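Local coordinates for SWD1-like protein (Myceliophthora thermophila, PDB 6E29) that probably serves, through its WD-repeat beta-propeller domain, as a protein-binding subunit of the COMPASS complex that methylates histone H3, at residues A288-Y291 against N292-E295; W52-E55 against T56-V59. One frame throughout, in Å; residues are numbered along the deposited sequence.

Interaction 1: A288-Y291 against N292-E295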
loop_
_atom_site.group_PDB
_atom_site.type_symbol
_atom_site.label_atom_id
_atom_site.label_comp_id
_atom_site.label_asym_id
_atom_site.label_seq_id
_atom_site.Cartn_x
_atom_site.Cartn_y
_atom_site.Cartn_z
ATOM N N ALA B 288 -0.132 8.677 10.791
ATOM C CA ALA B 288 1.074 7.868 10.667
ATOM C C ALA B 288 1.441 7.275 12.020
ATOM O O ALA B 288 1.311 7.943 13.053
ATOM C CB ALA B 288 2.254 8.711 10.167
ATOM N N SER B 289 2.035 6.095 11.986
ATOM C CA SER B 289 2.773 5.526 13.110
ATOM C C SER B 289 4.256 5.872 12.996
ATOM O O SER B 289 4.770 6.166 11.916
ATOM C CB SER B 289 2.625 4.011 13.145
ATOM O OG SER B 289 3.000 3.475 11.875
ATOM N N THR B 290 4.946 5.798 14.130
ATOM C CA THR B 290 6.285 6.356 14.305
ATOM C C THR B 290 7.262 5.244 14.618
ATOM O O THR B 290 7.024 4.456 15.544
ATOM C CB THR B 290 6.269 7.363 15.455
ATOM O OG1 THR B 290 5.077 8.144 15.367
ATOM C CG2 THR B 290 7.503 8.292 15.369
ATOM N N TYR B 291 8.346 5.164 13.834
ATOM C CA TYR B 291 9.423 4.223 14.114
ATOM C C TYR B 291 9.995 4.488 15.489
ATOM O O TYR B 291 10.227 5.641 15.858
ATOM C CB TYR B 291 10.559 4.352 13.082
ATOM C CG TYR B 291 10.372 3.465 11.873
ATOM C CD1 TYR B 291 10.313 3.999 10.586
ATOM C CD2 TYR B 291 10.222 2.091 12.022
ATOM C CE1 TYR B 291 10.125 3.185 9.482
ATOM C CE2 TYR B 291 10.035 1.273 10.932
ATOM C CZ TYR B 291 9.974 1.823 9.680
ATOM O OH TYR B 291 9.792 0.983 8.632
ATOM N N ASN B 292 10.263 3.406 16.220
ATOM C CA ASN B 292 10.892 3.447 17.540
ATOM C C ASN B 292 10.192 4.366 18.542
ATOM O O ASN B 292 10.818 4.823 19.494
ATOM C CB ASN B 292 12.381 3.799 17.441
ATOM C CG ASN B 292 13.203 2.632 16.967
ATOM O OD1 ASN B 292 12.652 1.582 16.614
ATOM N ND2 ASN B 292 14.524 2.785 16.978
ATOM N N ASN B 293 8.892 4.608 18.389
ATOM C CA ASN B 293 8.141 5.401 19.371
ATOM C C ASN B 293 6.721 4.860 19.432
ATOM O O ASN B 293 6.274 4.137 18.533
ATOM C CB ASN B 293 8.076 6.894 18.993
ATOM C CG ASN B 293 9.449 7.601 19.066
ATOM O OD1 ASN B 293 10.251 7.592 18.109
ATOM N ND2 ASN B 293 9.683 8.270 20.178
ATOM N N HIS B 294 5.981 5.275 20.455
ATOM C CA HIS B 294 4.662 4.665 20.622
ATOM C C HIS B 294 3.529 5.474 20.001
ATOM O O HIS B 294 2.438 4.935 19.790
ATOM C CB HIS B 294 4.392 4.426 22.131
ATOM C CG HIS B 294 4.371 5.683 22.946
ATOM N ND1 HIS B 294 5.519 6.358 23.307
ATOM C CD2 HIS B 294 3.336 6.402 23.450
ATOM C CE1 HIS B 294 5.194 7.432 24.009
ATOM N NE2 HIS B 294 3.876 7.480 24.115
ATOM N N GLU B 295 3.771 6.723 19.648
ATOM C CA GLU B 295 2.703 7.630 19.262
ATOM C C GLU B 295 2.191 7.396 17.848
ATOM O O GLU B 295 2.882 6.878 16.956
ATOM C CB GLU B 295 3.192 9.076 19.404
ATOM C CG GLU B 295 3.501 9.425 20.844
ATOM C CD GLU B 295 4.993 9.488 21.151
ATOM O OE1 GLU B 295 5.348 10.121 22.150
ATOM O OE2 GLU B 295 5.800 8.930 20.382
HETATM O O HOH W 1 4.154 4.265 16.597
#
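Thr290 reaches across the turn with its hydroxyl: OG1 donates to the carbonyl oxygen of Glu295, with OG1 and O 3.0 Å apart. The hydroxyl approaches from above the carbonyl plane, about 50° out of it. What puts it there is the chi1 torsion of Thr290, -41°, which sets OG1 beside the backbone N and swings CG2 to the other side, where that methyl lies 3.9 Å from CB of Asn293. One branch is thus polar and bridges the two ends of the loop, while the other is apolar and rests on the turn.

The same carbonyl is also approached by a water, whose oxygen lies 2.9 Å from O of Glu295. That water accepts from the backbone N of Thr290 at 3.0 Å and is 2.9 Å from O of Asn293, so it ties the backbone N of Thr290 to the far arm of the loop. With an alanine here in place of Thr290, the Glu295 carbonyl would probably lose its hydroxyl partner, and a gap would be likely to open beside CB of Asn293.

Behind these contacts stands a type II beta turn from Thr290 to Asn293, closed by a weak bond from N of Asn293 to O of Thr290 at 3.4 Å. Asn292 takes the positive-phi position (phi 54°), and its backbone N is held from outside by the carboxylate of Glu316.

The turn and the residues after it connect strand 285-290 with strand 296-300, adjacent antiparallel strands of one four-stranded propeller blade. Thr290 also packs on Trp274 of the outer strand 274-279 and on Tyr297 of strand 296-300, so its side chain touches the strands on either side of its own.

Interaction 2: W52-E55 against T56-V59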
loop_
_atom_site.group_PDB
_atom_site.type_symbol
_atom_site.label_atom_id
_atom_site.label_comp_id
_atom_site.label_asym_id
_atom_site.label_seq_id
_atom_site.Cartn_x
_atom_site.Cartn_y
_atom_site.Cartn_z
ATOM N N TRP B 52 -12.721 -10.282 10.309
ATOM C CA TRP B 52 -13.504 -9.892 11.488
ATOM C C TRP B 52 -14.824 -9.281 11.051
ATOM O O TRP B 52 -14.843 -8.360 10.236
ATOM C CB TRP B 52 -12.755 -8.863 12.329
ATOM C CG TRP B 52 -11.452 -9.307 12.841
ATOM C CD1 TRP B 52 -10.241 -9.285 12.187
ATOM C CD2 TRP B 52 -11.195 -9.817 14.147
ATOM N NE1 TRP B 52 -9.253 -9.781 13.015
ATOM C CE2 TRP B 52 -9.809 -10.080 14.229
ATOM C CE3 TRP B 52 -11.998 -10.051 15.269
ATOM C CZ2 TRP B 52 -9.228 -10.599 15.372
ATOM C CZ3 TRP B 52 -11.415 -10.532 16.390
ATOM C CH2 TRP B 52 -10.043 -10.812 16.434
ATOM N N ASP B 53 -15.926 -9.796 11.594
ATOM C CA ASP B 53 -17.233 -9.170 11.446
ATOM C C ASP B 53 -17.298 -7.969 12.392
ATOM O O ASP B 53 -17.299 -8.150 13.610
ATOM C CB ASP B 53 -18.300 -10.210 11.771
ATOM C CG ASP B 53 -19.711 -9.728 11.519
ATOM O OD1 ASP B 53 -20.544 -10.541 11.065
ATOM O OD2 ASP B 53 -20.004 -8.548 11.785
ATOM N N LEU B 54 -17.392 -6.740 11.841
ATOM C CA LEU B 54 -17.318 -5.533 12.683
ATOM C C LEU B 54 -18.573 -5.329 13.526
ATOM O O LEU B 54 -18.516 -4.671 14.565
ATOM C CB LEU B 54 -17.049 -4.285 11.830
ATOM C CG LEU B 54 -15.706 -4.438 11.125
ATOM C CD1 LEU B 54 -15.344 -3.226 10.306
ATOM C CD2 LEU B 54 -14.653 -4.729 12.193
ATOM N N GLU B 55 -19.682 -5.985 13.214
ATOM C CA GLU B 55 -20.878 -5.816 14.055
ATOM C C GLU B 55 -20.735 -6.368 15.499
ATOM O O GLU B 55 -21.062 -5.692 16.475
ATOM C CB GLU B 55 -22.099 -6.442 13.376
ATOM C CG GLU B 55 -23.272 -6.688 14.311
ATOM C CD GLU B 55 -24.079 -5.432 14.573
ATOM O OE1 GLU B 55 -23.542 -4.324 14.367
ATOM O OE2 GLU B 55 -25.252 -5.554 14.986
ATOM N N THR B 56 -20.242 -7.599 15.595
ATOM C CA THR B 56 -20.024 -8.387 16.821
ATOM C C THR B 56 -18.561 -8.299 17.248
ATOM O O THR B 56 -18.215 -8.662 18.377
ATOM C CB THR B 56 -20.284 -9.831 16.319
ATOM O OG1 THR B 56 -19.713 -10.046 15.027
ATOM C CG2 THR B 56 -21.773 -10.163 16.280
ATOM N N MET B 57 -17.697 -7.846 16.347
ATOM C CA MET B 57 -16.258 -7.763 16.582
ATOM C C MET B 57 -15.643 -9.130 16.825
ATOM O O MET B 57 -14.605 -9.226 17.483
ATOM C CB MET B 57 -15.914 -6.825 17.755
ATOM C CG MET B 57 -16.185 -5.367 17.517
ATOM S SD MET B 57 -15.477 -4.729 15.987
ATOM C CE MET B 57 -13.725 -5.029 16.193
ATOM N N GLY B 58 -16.281 -10.198 16.323
ATOM C CA GLY B 58 -15.721 -11.528 16.365
ATOM C C GLY B 58 -15.141 -11.965 15.012
ATOM O O GLY B 58 -15.273 -11.297 13.991
ATOM N N VAL B 59 -14.512 -13.139 15.032
ATOM C CA VAL B 59 -13.905 -13.707 13.836
ATOM C C VAL B 59 -14.981 -14.410 13.029
ATOM O O VAL B 59 -15.683 -15.268 13.550
ATOM C CB VAL B 59 -12.781 -14.681 14.195
ATOM C CG1 VAL B 59 -12.424 -15.535 12.960
ATOM C CG2 VAL B 59 -11.564 -13.898 14.675
#
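Trp52 and Val59 meet across the hairpin as an antiparallel non-hydrogen-bonded pair. From CB of Trp52, 3.9 Å from O of Gly58, the side chain leads to an indole whose benzo part does most of the touching. CG lies beside the backbone N (chi1 -60°), which carries the benzo part toward Met57 and Val59. CE3 has O of Met57 at its edge, near the ring plane, at 3.5 Å. Further out, CZ3 and CH2 come under CG2 of Val59, a CH-pi contact in which the methyl sits 3.8 Å from the centroid of the six-membered ring and only 10° off its normal.

Beside the ring, N of Asp53 donates to O of Gly58 at 2.9 Å. In the connecting loop OD2 of Asp53 accepts from N of Glu55 at 3.0 Å, forming an Asx turn, while O of Asp53 receives weak bonds from N of Met57 and OG1 of Thr56. Met57, bent at chi2 and chi3, brings SD to 3.9 Å from CD2 of Leu54.

The hairpin joins strands 48-53 and 58-64, the third and fourth in order across a propeller blade. Trp52 packs against Ser42 of strand 39-44, and both Trp52 and Met57 touch Ile23 of strand 19-23 in the adjoining blade.

How the interactions relate
Both contacts are chain reversals between neighbouring antiparallel strands of four-stranded propeller blades, but in different blades and at different positions. Interaction 1 links the second strand of its blade to the third; interaction 2 links the third to the fourth. They do not touch: their nearest atoms are about 18 Å apart and their centres about 27 Å. Interaction 1 is partly buried and is held mainly by polar links, its arms joined by a hydroxyl and a water. Interaction 2 lies at the surface, farther from the centre of the chain, and combines backbone pairing with an aromatic contact to an exposed aliphatic side chain, only its tryptophan being buried.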